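Rusticyanin (Thiobacillus ferrooxidans, PDB 2CAL) carries electrons from cytochrome c552 to the A-type oxidase in the periplasm, using a single bound copper ion. Local coordinates at residues Glu8-Gln13 with Asp116-Tyr121; Gly23-Asp28 with His56-Pro61; Lys35-Val40 with Ala67-Asp72; Pro93-Met98 with Gly141-Gly146; Ile104-Gly109 with Thr122-His127. The protein carries 1 engineered substitution. All coordinates share one frame; numbering follows the deposited sequence.

Interaction 1 of 5, residues Glu8-Gln13 with Asp116-Tyr121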
# COMPACT_ATOMS: atom_id res chain seq x y z
N GLU A 8 6.56 -15.39 -1.64
CA GLU A 8 7.89 -14.77 -1.75
C GLU A 8 8.27 -14.53 -3.20
O GLU A 8 7.94 -15.37 -4.04
CB GLU A 8 8.95 -15.66 -1.06
CG GLU A 8 8.68 -15.70 0.46
CD GLU A 8 9.10 -14.49 1.28
OE1 GLU A 8 9.97 -13.71 0.82
OE2 GLU A 8 8.59 -14.27 2.43
N ALA A 9 8.92 -13.43 -3.50
CA ALA A 9 9.27 -13.01 -4.84
C ALA A 9 10.74 -12.66 -4.91
O ALA A 9 11.28 -12.02 -4.03
CB ALA A 9 8.46 -11.81 -5.28
N THR A 10 11.35 -13.03 -6.07
CA THR A 10 12.67 -12.53 -6.40
C THR A 10 12.58 -11.11 -6.92
O THR A 10 11.50 -10.56 -7.20
CB THR A 10 13.34 -13.35 -7.51
OG1 THR A 10 12.50 -13.23 -8.67
CG2 THR A 10 13.42 -14.83 -7.20
N LEU A 11 13.71 -10.45 -7.06
CA LEU A 11 13.69 -9.08 -7.58
C LEU A 11 13.08 -9.01 -8.96
O LEU A 11 12.28 -8.08 -9.19
CB LEU A 11 15.13 -8.58 -7.49
CG LEU A 11 15.31 -7.08 -7.69
CD1 LEU A 11 14.60 -6.27 -6.60
CD2 LEU A 11 16.77 -6.68 -7.70
N PRO A 12 13.42 -9.88 -9.90
CA PRO A 12 12.72 -9.73 -11.21
C PRO A 12 11.21 -9.87 -11.06
O PRO A 12 10.47 -9.21 -11.79
CB PRO A 12 13.31 -10.91 -12.00
CG PRO A 12 14.66 -11.12 -11.42
CD PRO A 12 14.46 -10.93 -9.93
N GLN A 13 10.74 -10.74 -10.18
CA GLN A 13 9.31 -10.86 -9.95
C GLN A 13 8.74 -9.56 -9.34
O GLN A 13 7.65 -9.16 -9.75
CB GLN A 13 9.01 -12.07 -9.10
CG GLN A 13 9.23 -13.40 -9.80
CD GLN A 13 9.03 -14.58 -8.88
OE1 GLN A 13 9.53 -14.61 -7.76
NE2 GLN A 13 8.28 -15.54 -9.38
N ASP A 116 16.59 -14.41 2.43
CA ASP A 116 16.98 -15.45 1.47
C ASP A 116 17.05 -14.93 0.04
O ASP A 116 16.96 -15.74 -0.87
CB ASP A 116 15.97 -16.61 1.50
CG ASP A 116 15.97 -17.35 2.84
OD1 ASP A 116 16.94 -17.24 3.62
OD2 ASP A 116 14.99 -18.08 3.13
N GLY A 117 17.21 -13.62 -0.12
CA GLY A 117 17.27 -12.98 -1.42
C GLY A 117 15.91 -12.66 -2.02
O GLY A 117 15.85 -12.32 -3.19
N LYS A 118 14.84 -12.79 -1.25
CA LYS A 118 13.44 -12.66 -1.68
C LYS A 118 12.67 -11.70 -0.77
O LYS A 118 13.17 -11.25 0.29
CB LYS A 118 12.80 -14.05 -1.72
CG LYS A 118 13.46 -14.79 -2.93
CD LYS A 118 12.84 -16.17 -2.99
CE LYS A 118 13.22 -16.99 -1.74
NZ LYS A 118 12.92 -18.43 -2.13
N PHE A 119 11.47 -11.36 -1.21
CA PHE A 119 10.61 -10.35 -0.65
C PHE A 119 9.22 -10.91 -0.49
O PHE A 119 8.68 -11.52 -1.42
CB PHE A 119 10.60 -9.10 -1.54
CG PHE A 119 11.99 -8.53 -1.77
CD1 PHE A 119 12.68 -8.92 -2.91
CD2 PHE A 119 12.59 -7.71 -0.83
CE1 PHE A 119 13.98 -8.47 -3.07
CE2 PHE A 119 13.86 -7.23 -1.04
CZ PHE A 119 14.56 -7.61 -2.18
N GLY A 120 8.61 -10.67 0.65
CA GLY A 120 7.22 -11.11 0.85
C GLY A 120 6.23 -10.16 0.20
O GLY A 120 6.39 -8.94 0.14
N TYR A 121 5.14 -10.77 -0.31
CA TYR A 121 4.06 -9.98 -0.90
C TYR A 121 2.75 -10.76 -0.68
O TYR A 121 2.69 -11.95 -0.41
CB TYR A 121 4.32 -9.67 -2.37
CG TYR A 121 4.10 -10.86 -3.28
CD1 TYR A 121 5.07 -11.83 -3.46
CD2 TYR A 121 2.90 -10.99 -3.97
CE1 TYR A 121 4.85 -12.92 -4.31
CE2 TYR A 121 2.70 -12.07 -4.81
CZ TYR A 121 3.65 -13.04 -4.98
OH TYR A 121 3.36 -14.08 -5.83
O HOH W 1 16.04 -11.56 -5.78
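With its CG beside the backbone N (chi1 -66°) and a second bend at chi2 (-77°), the E8 side chain folds back over strand 119-121 and lays its carboxylate against the F119-G120 peptide. OE1 of E8 comes to 3.2 Å from C of F119. This is van der Waals contact and not a hydrogen bond, because the N-H of G120 points badly for OE1. G120 has no side chain, and the other carboxylate oxygen, OE2 of E8, rests 3.8 Å from CA of G120. Nor does the carboxylate pair with K118: OE1 of E8 is 6.3 Å from NZ of K118, and the lysine uses its CB and CG to pack against O of A9.

The backbones are joined at A9 and F119, where N of A9 gives a 2.8 Å bond to O of F119 and N of F119 returns one of 2.9 Å to O of A9. On the face carrying A9 and F119, CB of A9 lies 3.8 Å from CD1 of Y121, and V14 and M17 of helix 11-18 pack against the same group. CD1 of L11 reaches the F119 ring at CE1. A water takes the N-H of L11 and donates to O of G117, linking the start of the helix to the turn.

T10 and Q13 close a capping box: N of T10 bonds to OE1 of Q13 at 2.9 Å, in the plane of that amide, and N of Q13 returns a weak bond to OG1 of T10. The whole is an antiparallel edge pairing, strand 7-9 on strand 119-126, that runs straight into a capped helix.

Interaction 2 of 5, residues Gly23-Asp28 with His56-Pro61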
# COMPACT_ATOMS: atom_id res chain seq x y z
N GLY A 23 -2.72 2.52 -12.72
CA GLY A 23 -2.97 3.94 -12.57
C GLY A 23 -2.30 4.82 -13.58
O GLY A 23 -1.35 4.38 -14.27
N LYS A 24 -2.72 6.08 -13.68
CA LYS A 24 -2.17 7.11 -14.51
C LYS A 24 -1.73 8.24 -13.59
O LYS A 24 -2.52 8.68 -12.76
CB LYS A 24 -3.22 7.60 -15.55
CG LYS A 24 -2.71 8.63 -16.54
CD LYS A 24 -3.84 9.08 -17.48
CE LYS A 24 -3.34 10.13 -18.46
N VAL A 25 -0.49 8.68 -13.70
CA VAL A 25 0.13 9.67 -12.85
C VAL A 25 0.02 11.08 -13.36
O VAL A 25 0.29 11.39 -14.51
CB VAL A 25 1.63 9.31 -12.64
CG1 VAL A 25 2.25 10.40 -11.78
CG2 VAL A 25 1.85 7.94 -12.03
N SER A 26 -0.32 12.01 -12.49
CA SER A 26 -0.13 13.45 -12.72
C SER A 26 0.32 14.06 -11.39
O SER A 26 -0.43 14.01 -10.40
CB SER A 26 -1.35 14.18 -13.25
OG SER A 26 -0.97 15.57 -13.40
N GLY A 27 1.52 14.59 -11.30
CA GLY A 27 2.04 15.12 -10.03
C GLY A 27 2.08 13.98 -9.03
O GLY A 27 2.57 12.89 -9.32
N ASP A 28 1.51 14.19 -7.86
CA ASP A 28 1.54 13.17 -6.81
C ASP A 28 0.20 12.49 -6.64
O ASP A 28 -0.19 11.99 -5.58
CB ASP A 28 1.93 13.75 -5.47
CG ASP A 28 3.41 14.07 -5.35
OD1 ASP A 28 4.19 13.26 -5.90
OD2 ASP A 28 3.72 15.07 -4.67
N HIS A 56 3.21 3.10 -8.28
CA HIS A 56 3.44 3.61 -9.65
C HIS A 56 4.65 4.55 -9.67
O HIS A 56 4.69 5.58 -10.32
CB HIS A 56 2.18 4.29 -10.24
CG HIS A 56 2.11 4.12 -11.75
ND1 HIS A 56 1.18 3.29 -12.30
CD2 HIS A 56 2.87 4.59 -12.74
CE1 HIS A 56 1.35 3.28 -13.64
NE2 HIS A 56 2.36 4.07 -13.92
N ASP A 57 5.69 4.19 -8.88
CA ASP A 57 6.94 4.89 -8.78
C ASP A 57 6.85 6.26 -8.12
O ASP A 57 7.81 7.04 -8.21
CB ASP A 57 7.61 5.06 -10.16
CG ASP A 57 9.12 4.94 -10.05
OD1 ASP A 57 9.64 4.17 -9.23
OD2 ASP A 57 9.74 5.66 -10.85
N LYS A 58 5.75 6.54 -7.43
CA LYS A 58 5.55 7.79 -6.70
C LYS A 58 5.52 7.53 -5.19
O LYS A 58 5.08 6.48 -4.75
CB LYS A 58 4.25 8.48 -7.10
CG LYS A 58 4.14 8.82 -8.60
CD LYS A 58 5.26 9.78 -9.04
CE LYS A 58 5.15 11.14 -8.39
NZ LYS A 58 6.33 12.01 -8.71
N LYS A 59 5.99 8.48 -4.41
CA LYS A 59 6.02 8.41 -2.94
C LYS A 59 4.69 8.86 -2.36
O LYS A 59 4.25 10.00 -2.53
CB LYS A 59 7.15 9.29 -2.38
CG LYS A 59 7.31 9.28 -0.87
CD LYS A 59 8.27 10.34 -0.30
CE LYS A 59 7.50 11.61 0.01
NZ LYS A 59 7.45 11.91 1.48
N ASN A 60 4.06 7.96 -1.60
CA ASN A 60 2.78 8.21 -0.91
C ASN A 60 1.78 8.98 -1.73
O ASN A 60 1.16 9.95 -1.24
CB ASN A 60 3.06 8.91 0.42
CG ASN A 60 3.92 8.16 1.38
OD1 ASN A 60 3.92 6.91 1.43
ND2 ASN A 60 4.71 8.86 2.18
N PRO A 61 1.54 8.63 -2.99
CA PRO A 61 0.64 9.43 -3.80
C PRO A 61 -0.79 9.26 -3.35
O PRO A 61 -1.21 8.27 -2.73
CB PRO A 61 0.86 8.85 -5.20
CG PRO A 61 1.14 7.41 -4.93
CD PRO A 61 2.03 7.44 -3.69
O HOH W 2 4.64 12.89 -11.07
O HOH W 3 6.03 14.48 -7.69
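At the surface of this cupredoxin beta-sandwich, edge strand 24-26 of one sheet and the turn after it meet the chain around short edge strand 58-59 of the other, and no direct hydrogen bond links the two segments. V25 is the apolar centre, with one methyl for each neighbour. Its CG2 sits 3.6 Å from CD2 of H56, approaching the imidazole obliquely, while its CG1 lies 4.0 Å from CG of K58.

K58 is bent at both chi2 and chi3 (-61° and -65°), which takes the chain past CG1 of V25 and carries the amine toward the turn at G27 and D28. There CE of K58 packs 3.3 Å from O of G27. The salt bridge from NZ of K58 to OD1 of D28 is long, at 3.7 Å, and the two side chains meet at about a right angle. Two waters fill in for closer contact: both accept from NZ, one donating to O of G27 and the other to OD1 of D28. The amine is therefore tied to the turn mainly through solvent.

At the far end, CE1 of H56 comes to 3.0 Å from O of G23, but the ring nitrogen ND1 is bonded to D21. O of D28 lies against the P61 ring, 3.3 Å from its CB.

Beyond the two segments, V25 and P61 both pack on V30 of strand 29-31, and P61 also touches V55 of strand 53-55, between the two sheets.

Interaction 3 of 5, residues Lys35-Val40 with Ala67-Asp72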
# COMPACT_ATOMS: atom_id res chain seq x y z
N LYS A 35 -13.58 -1.51 -14.41
CA LYS A 35 -14.40 -2.31 -13.51
C LYS A 35 -13.60 -2.89 -12.37
O LYS A 35 -14.09 -2.87 -11.23
CB LYS A 35 -15.09 -3.45 -14.27
CG LYS A 35 -16.11 -2.90 -15.25
CD LYS A 35 -16.80 -3.93 -16.13
CE LYS A 35 -18.32 -3.84 -15.99
NZ LYS A 35 -19.06 -3.40 -17.21
N THR A 36 -12.41 -3.36 -12.65
CA THR A 36 -11.44 -3.81 -11.67
C THR A 36 -10.17 -3.00 -11.91
O THR A 36 -9.69 -2.90 -13.05
CB THR A 36 -11.17 -5.30 -11.78
OG1 THR A 36 -12.40 -6.03 -11.60
CG2 THR A 36 -10.18 -5.80 -10.72
N VAL A 37 -9.60 -2.41 -10.86
CA VAL A 37 -8.35 -1.65 -10.91
C VAL A 37 -7.29 -2.40 -10.10
O VAL A 37 -7.62 -3.15 -9.17
CB VAL A 37 -8.54 -0.21 -10.48
CG1 VAL A 37 -9.70 0.41 -11.27
CG2 VAL A 37 -8.82 -0.10 -8.97
N HIS A 38 -6.04 -2.22 -10.49
CA HIS A 38 -4.93 -2.99 -9.90
C HIS A 38 -3.91 -2.03 -9.33
O HIS A 38 -3.22 -1.34 -10.07
CB HIS A 38 -4.34 -3.90 -10.98
CG HIS A 38 -5.42 -4.70 -11.67
ND1 HIS A 38 -5.74 -6.01 -11.32
CD2 HIS A 38 -6.24 -4.43 -12.70
CE1 HIS A 38 -6.74 -6.47 -12.08
NE2 HIS A 38 -7.05 -5.50 -12.94
N VAL A 39 -3.88 -1.94 -8.00
CA VAL A 39 -2.97 -1.10 -7.24
C VAL A 39 -1.78 -1.96 -6.80
O VAL A 39 -2.01 -2.97 -6.13
CB VAL A 39 -3.68 -0.53 -6.01
CG1 VAL A 39 -2.69 0.30 -5.18
CG2 VAL A 39 -4.90 0.30 -6.40
N VAL A 40 -0.58 -1.54 -7.17
CA VAL A 40 0.60 -2.31 -6.69
C VAL A 40 1.45 -1.35 -5.88
O VAL A 40 2.03 -0.38 -6.39
CB VAL A 40 1.38 -2.98 -7.84
CG1 VAL A 40 2.50 -3.83 -7.23
CG2 VAL A 40 0.45 -3.82 -8.71
N ALA A 67 -15.81 5.12 -7.73
CA ALA A 67 -16.83 4.43 -6.96
C ALA A 67 -17.40 3.27 -7.74
O ALA A 67 -17.64 3.30 -8.94
CB ALA A 67 -17.91 5.43 -6.57
N GLY A 68 -17.60 2.15 -7.06
CA GLY A 68 -18.08 0.92 -7.63
C GLY A 68 -17.02 -0.00 -8.21
O GLY A 68 -17.38 -1.17 -8.50
N ALA A 69 -15.79 0.40 -8.34
CA ALA A 69 -14.74 -0.47 -8.86
C ALA A 69 -14.34 -1.51 -7.82
O ALA A 69 -14.32 -1.27 -6.60
CB ALA A 69 -13.51 0.33 -9.24
N THR A 70 -13.97 -2.69 -8.32
CA THR A 70 -13.22 -3.66 -7.54
C THR A 70 -11.75 -3.24 -7.49
O THR A 70 -11.19 -2.95 -8.53
CB THR A 70 -13.33 -5.05 -8.15
OG1 THR A 70 -14.73 -5.42 -8.16
CG2 THR A 70 -12.58 -6.10 -7.35
N VAL A 71 -11.17 -3.21 -6.31
CA VAL A 71 -9.79 -2.76 -6.14
C VAL A 71 -8.97 -4.01 -5.74
O VAL A 71 -9.17 -4.57 -4.67
CB VAL A 71 -9.63 -1.64 -5.10
CG1 VAL A 71 -8.17 -1.14 -5.08
CG2 VAL A 71 -10.58 -0.47 -5.36
N ASP A 72 -8.06 -4.42 -6.61
CA ASP A 72 -7.17 -5.54 -6.31
C ASP A 72 -5.84 -4.92 -5.94
O ASP A 72 -5.17 -4.26 -6.75
CB ASP A 72 -7.03 -6.44 -7.54
CG ASP A 72 -8.26 -7.28 -7.81
OD1 ASP A 72 -9.20 -7.43 -6.99
OD2 ASP A 72 -8.28 -7.85 -8.93
O HOH W 4 -17.01 -3.29 -11.09
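Four backbone hydrogen bonds, each 2.9 Å long, alternate between the strands: N of T70 to O of K35, N of V37 to O of T70, N of D72 to O of V37, and N of V39 to O of D72. The middle two are the straightest, and their donors sit nearly along the C=O axis. CA of T36 and CA of H38 add C-H...O contacts to O of T70 and O of D72, so these two carbonyls each serve an N-H and a C-H. At the outer end a water donates to O of K35 and, weakly, to O of G68.

The pattern is that of a parallel pair, T36 with T70, V37 with V71 and H38 with D72, the strand axes 26° from parallel. Strands 36-43 and 70-77 are central neighbours in one sheet of the cupredoxin beta-sandwich.

T36, T70, H38 and D72 share one face. In T36, chi1 of -59° puts OG1 beside the backbone N and leaves CG2 anti to it, and that methyl packs 3.3 Å from OD2 of D72. H38 and D72 stand next to each other with the same heading, their ring and carboxylate planes 70° apart, with CE1 of H38 3.8 Å from OD2 of D72. The other carboxylate oxygen, OD1 of D72, is bonded to T125 on the next strand.

V37, V39 and V71 dominate the opposite face. CG2 of V39 meets CG1 of V71 at 3.8 Å, and CG2 of V37 meets CG2 of V71 at 4.0 Å; L63 and I65 of strand 62-65, in the second sheet, close over this apolar layer.

Interaction 4 of 5, residues Pro93-Met98 with Gly141-Gly146. Engineered in segment 141-146: M142 (natural residue His).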
# COMPACT_ATOMS: atom_id res chain seq x y z
N PRO A 93 -4.54 11.47 9.31
CA PRO A 93 -3.41 11.91 10.14
C PRO A 93 -3.74 13.11 11.00
O PRO A 93 -4.77 13.76 10.77
CB PRO A 93 -2.38 12.25 9.06
CG PRO A 93 -3.23 12.76 7.90
CD PRO A 93 -4.36 11.77 7.86
N PRO A 94 -2.91 13.46 11.99
CA PRO A 94 -1.65 12.79 12.28
C PRO A 94 -1.90 11.50 13.04
O PRO A 94 -2.87 11.35 13.77
CB PRO A 94 -0.90 13.79 13.17
CG PRO A 94 -1.97 14.50 13.89
CD PRO A 94 -3.11 14.59 12.91
N TYR A 95 -1.01 10.53 12.88
CA TYR A 95 -1.05 9.24 13.57
C TYR A 95 -0.09 9.21 14.75
O TYR A 95 1.03 9.73 14.67
CB TYR A 95 -0.67 8.14 12.55
CG TYR A 95 -1.62 8.12 11.37
CD1 TYR A 95 -1.26 8.63 10.12
CD2 TYR A 95 -2.90 7.62 11.52
CE1 TYR A 95 -2.17 8.61 9.07
CE2 TYR A 95 -3.84 7.59 10.50
CZ TYR A 95 -3.41 8.08 9.27
OH TYR A 95 -4.30 8.10 8.21
N ALA A 96 -0.55 8.57 15.81
CA ALA A 96 0.25 8.31 16.98
C ALA A 96 1.35 7.32 16.68
O ALA A 96 1.28 6.60 15.66
CB ALA A 96 -0.65 7.79 18.11
N VAL A 97 2.38 7.24 17.53
CA VAL A 97 3.42 6.20 17.41
C VAL A 97 2.79 4.83 17.32
O VAL A 97 3.23 3.97 16.53
CB VAL A 97 4.40 6.32 18.60
CG1 VAL A 97 5.24 5.07 18.74
CG2 VAL A 97 5.25 7.58 18.42
N MET A 98 1.76 4.55 18.11
CA MET A 98 0.92 3.36 17.94
C MET A 98 -0.38 3.80 17.32
O MET A 98 -1.30 4.19 18.04
CB MET A 98 0.82 2.52 19.21
CG MET A 98 2.06 1.62 19.30
SD MET A 98 2.03 0.51 20.71
CE MET A 98 3.53 -0.43 20.40
N GLY A 141 5.72 3.95 15.04
CA GLY A 141 6.42 5.15 14.65
C GLY A 141 6.40 5.47 13.17
O GLY A 141 6.74 6.59 12.80
N MET A 142 6.04 4.50 12.32
CA MET A 142 6.17 4.75 10.90
C MET A 142 5.14 5.73 10.33
O MET A 142 5.49 6.66 9.62
CB MET A 142 6.07 3.43 10.14
CG MET A 142 7.19 2.43 10.43
SD MET A 142 8.85 2.92 9.99
CE MET A 142 9.52 3.55 11.53
N ALA A 143 3.87 5.53 10.69
CA ALA A 143 2.84 6.48 10.23
C ALA A 143 3.08 7.86 10.81
O ALA A 143 2.83 8.84 10.13
CB ALA A 143 1.48 5.91 10.60
N ALA A 144 3.54 7.96 12.04
CA ALA A 144 3.85 9.21 12.70
C ALA A 144 4.94 9.97 12.01
O ALA A 144 5.03 11.18 12.11
CB ALA A 144 4.27 8.92 14.15
N THR A 145 5.79 9.25 11.25
CA THR A 145 6.89 9.87 10.54
C THR A 145 6.70 9.82 9.03
O THR A 145 7.64 10.01 8.27
CB THR A 145 8.26 9.27 10.95
OG1 THR A 145 8.30 7.86 10.76
CG2 THR A 145 8.50 9.48 12.43
N GLY A 146 5.44 9.58 8.59
CA GLY A 146 5.06 9.88 7.21
C GLY A 146 4.70 8.68 6.38
O GLY A 146 4.45 8.86 5.17
O HOH W 5 1.24 11.05 11.06
O HOH W 6 3.22 5.65 13.86
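Y95 meets A143 first through its CB, which lies 3.7 Å from CB of A143. With CG set beside the backbone N (chi1 -59°), the ring then starts out past the same methyl: CG and CD1 of Y95 are both 3.9 Å from CB of A143, which approaches the ring obliquely. One ring face carries CA of P93, 3.7 Å above the plane and offset toward the rim. At the tip the hydroxyl leaves this contact altogether and bonds to the carbonyl of K91, which anchors the far end of the ring.

The backbone of Y95 is engaged as well. Its carbonyl O lies 3.4 Å from CB of A144, and a water joins its N-H to O of A143. A second water accepts from N of A144 and lies within hydrogen-bonding distance of O of A96. The direct polar link is at the other end, where N of G141 donates to O of V97 over 2.9 Å, in the carbonyl plane and on a lone pair. CG1 of V97 packs beside that same nitrogen.

Residues 142-144 form one helical-looking turn, with the amides of T145 and G146 bonded back to O of M142 and O of A143. M142, an engineered residue where nature has histidine, at a position that by similarity binds copper, leaves the backbone away from 93-98 and touches F50 and P51. The turn belongs to the copper-ligand loop between strands 131-136 and 148-153, which holds C137 and M147. Segment 93-98, from the loop after strand 87-89, flanks it, while Y95 packs on Y134 and V136 and meets F148 edge-to-face.

Interaction 5 of 5, residues Ile104-Gly109 with Thr122-His127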
# COMPACT_ATOMS: atom_id res chain seq x y z
N ILE A 104 -10.05 -1.40 10.55
CA ILE A 104 -9.30 -1.53 9.29
C ILE A 104 -10.27 -2.16 8.29
O ILE A 104 -10.81 -3.25 8.49
CB ILE A 104 -8.01 -2.32 9.46
CG1 ILE A 104 -7.00 -1.61 10.36
CG2 ILE A 104 -7.39 -2.61 8.08
CD1 ILE A 104 -5.92 -2.47 10.93
N VAL A 105 -10.54 -1.39 7.23
CA VAL A 105 -11.58 -1.84 6.30
C VAL A 105 -11.09 -2.92 5.34
O VAL A 105 -11.89 -3.71 4.86
CB VAL A 105 -12.23 -0.69 5.52
CG1 VAL A 105 -12.85 0.33 6.49
CG2 VAL A 105 -11.26 0.03 4.59
N ALA A 106 -9.80 -2.92 5.08
CA ALA A 106 -9.15 -3.92 4.25
C ALA A 106 -7.64 -3.73 4.47
O ALA A 106 -7.19 -2.63 4.71
CB ALA A 106 -9.52 -3.77 2.79
N GLY A 107 -6.91 -4.85 4.40
CA GLY A 107 -5.47 -4.67 4.56
C GLY A 107 -4.78 -5.92 5.08
O GLY A 107 -5.42 -6.96 5.20
N THR A 108 -3.50 -5.71 5.40
CA THR A 108 -2.64 -6.84 5.75
C THR A 108 -2.21 -6.80 7.22
O THR A 108 -2.24 -5.77 7.90
CB THR A 108 -1.38 -6.83 4.86
OG1 THR A 108 -0.43 -5.81 5.29
CG2 THR A 108 -1.72 -6.48 3.42
N GLY A 109 -1.77 -7.96 7.69
CA GLY A 109 -0.96 -7.98 8.91
C GLY A 109 0.43 -7.46 8.54
O GLY A 109 0.76 -6.90 7.47
N THR A 122 1.66 -9.99 -0.87
CA THR A 122 0.30 -10.53 -0.76
C THR A 122 -0.66 -9.74 -1.64
O THR A 122 -0.34 -8.65 -2.13
CB THR A 122 -0.15 -10.51 0.71
OG1 THR A 122 -1.34 -11.33 0.83
CG2 THR A 122 -0.47 -9.15 1.25
N ASP A 123 -1.80 -10.36 -1.87
CA ASP A 123 -2.88 -9.77 -2.66
C ASP A 123 -4.16 -9.78 -1.83
O ASP A 123 -4.47 -10.80 -1.21
CB ASP A 123 -3.07 -10.55 -3.94
CG ASP A 123 -2.06 -10.21 -5.01
OD1 ASP A 123 -2.32 -9.23 -5.76
OD2 ASP A 123 -1.07 -10.95 -5.05
N PHE A 124 -4.90 -8.70 -1.90
CA PHE A 124 -6.27 -8.71 -1.31
C PHE A 124 -7.21 -7.89 -2.23
O PHE A 124 -6.73 -7.07 -3.01
CB PHE A 124 -6.28 -8.22 0.11
CG PHE A 124 -5.92 -6.78 0.35
CD1 PHE A 124 -6.86 -5.78 0.27
CD2 PHE A 124 -4.62 -6.41 0.65
CE1 PHE A 124 -6.50 -4.46 0.49
CE2 PHE A 124 -4.27 -5.09 0.86
CZ PHE A 124 -5.20 -4.08 0.78
N THR A 125 -8.49 -8.15 -2.07
CA THR A 125 -9.49 -7.39 -2.83
C THR A 125 -10.27 -6.49 -1.90
O THR A 125 -10.38 -6.72 -0.69
CB THR A 125 -10.41 -8.37 -3.54
OG1 THR A 125 -11.13 -7.71 -4.60
CG2 THR A 125 -11.52 -8.93 -2.66
N TRP A 126 -10.85 -5.43 -2.44
CA TRP A 126 -11.48 -4.36 -1.70
C TRP A 126 -12.60 -3.78 -2.54
O TRP A 126 -12.40 -3.48 -3.71
CB TRP A 126 -10.44 -3.29 -1.32
CG TRP A 126 -10.89 -2.10 -0.53
CD1 TRP A 126 -11.80 -2.10 0.53
CD2 TRP A 126 -10.46 -0.72 -0.68
NE1 TRP A 126 -11.93 -0.81 1.00
CE2 TRP A 126 -11.14 0.06 0.28
CE3 TRP A 126 -9.58 -0.06 -1.56
CZ2 TRP A 126 -10.95 1.42 0.37
CZ3 TRP A 126 -9.40 1.29 -1.46
CH2 TRP A 126 -10.08 2.02 -0.50
N HIS A 127 -13.76 -3.63 -1.90
CA HIS A 127 -14.96 -3.10 -2.54
C HIS A 127 -15.48 -1.91 -1.71
O HIS A 127 -16.47 -2.12 -1.02
CB HIS A 127 -16.05 -4.18 -2.65
CG HIS A 127 -15.76 -5.28 -3.61
ND1 HIS A 127 -16.24 -5.22 -4.92
CD2 HIS A 127 -15.13 -6.45 -3.48
CE1 HIS A 127 -15.84 -6.34 -5.52
NE2 HIS A 127 -15.16 -7.10 -4.70
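Over one face of the F124 ring lies the backbone of G107, its CA 4.1 Å from the ring centroid and 21° off the normal, a CH-pi contact. The CA sits toward the rim of the ring, nearest CZ of F124. Two methyls approach the same ring obliquely: CB of A106 is 3.9 Å from CE1 of F124, and CG2 of T108 is 3.9 Å from CE2 of F124. The phenyl is thus spanned by three consecutive residues of the opposing chain; its CB leads toward segment 104-109, and chi1 of 66° sets CG between the backbone N and the carbonyl carbon.

The W126 indole is met near its pyrrole part. CB of A106 packs 3.6 Å from CD1 of W126, so this one methyl bridges the two aromatic side chains, and CG2 of V105 comes to 3.7 Å from NE1 of W126. At the other end, CG2 of T108 and CG2 of T122 touch at 3.7 Å as their side chains pass in opposite directions. OG1 of T108 bonds to O of G109 and to N of F86, while OG1 of T122 has its main partner in O of T5.

No hydrogen bond joins the two segments, although they run nearly antiparallel. Strand 119-126 lies in one sheet, whereas segment 104-109 turns a corner at A106 and bonds through its backbone to strand 87-89 of the other, making this a face-to-face contact across the hydrophobic core of a cupredoxin beta-sandwich.

How the interactions relate
From the N terminus, interaction 1 closes the longest loop, bringing 8-13 onto 116-121. Interactions 2 and 3 both lie within that loop and cross each other, since 35-40 falls between 23-28 and 56-61 and 67-72 comes after 56-61. Interaction 4 opens later, at 93-98, and crosses interaction 1; it encloses interaction 5, which also crosses interaction 1. Interactions 1 and 5 share strand 119-126, while interactions 3 and 5 are joined through neighbouring strands, where N of V71 lies 2.9 Å from O of W126. Interactions 1 and 3 each pair two strands of one sheet, interactions 2 and 5 link it to parts of the other, and interaction 4 joins the loop after strand 87-89 to the copper-ligand loop.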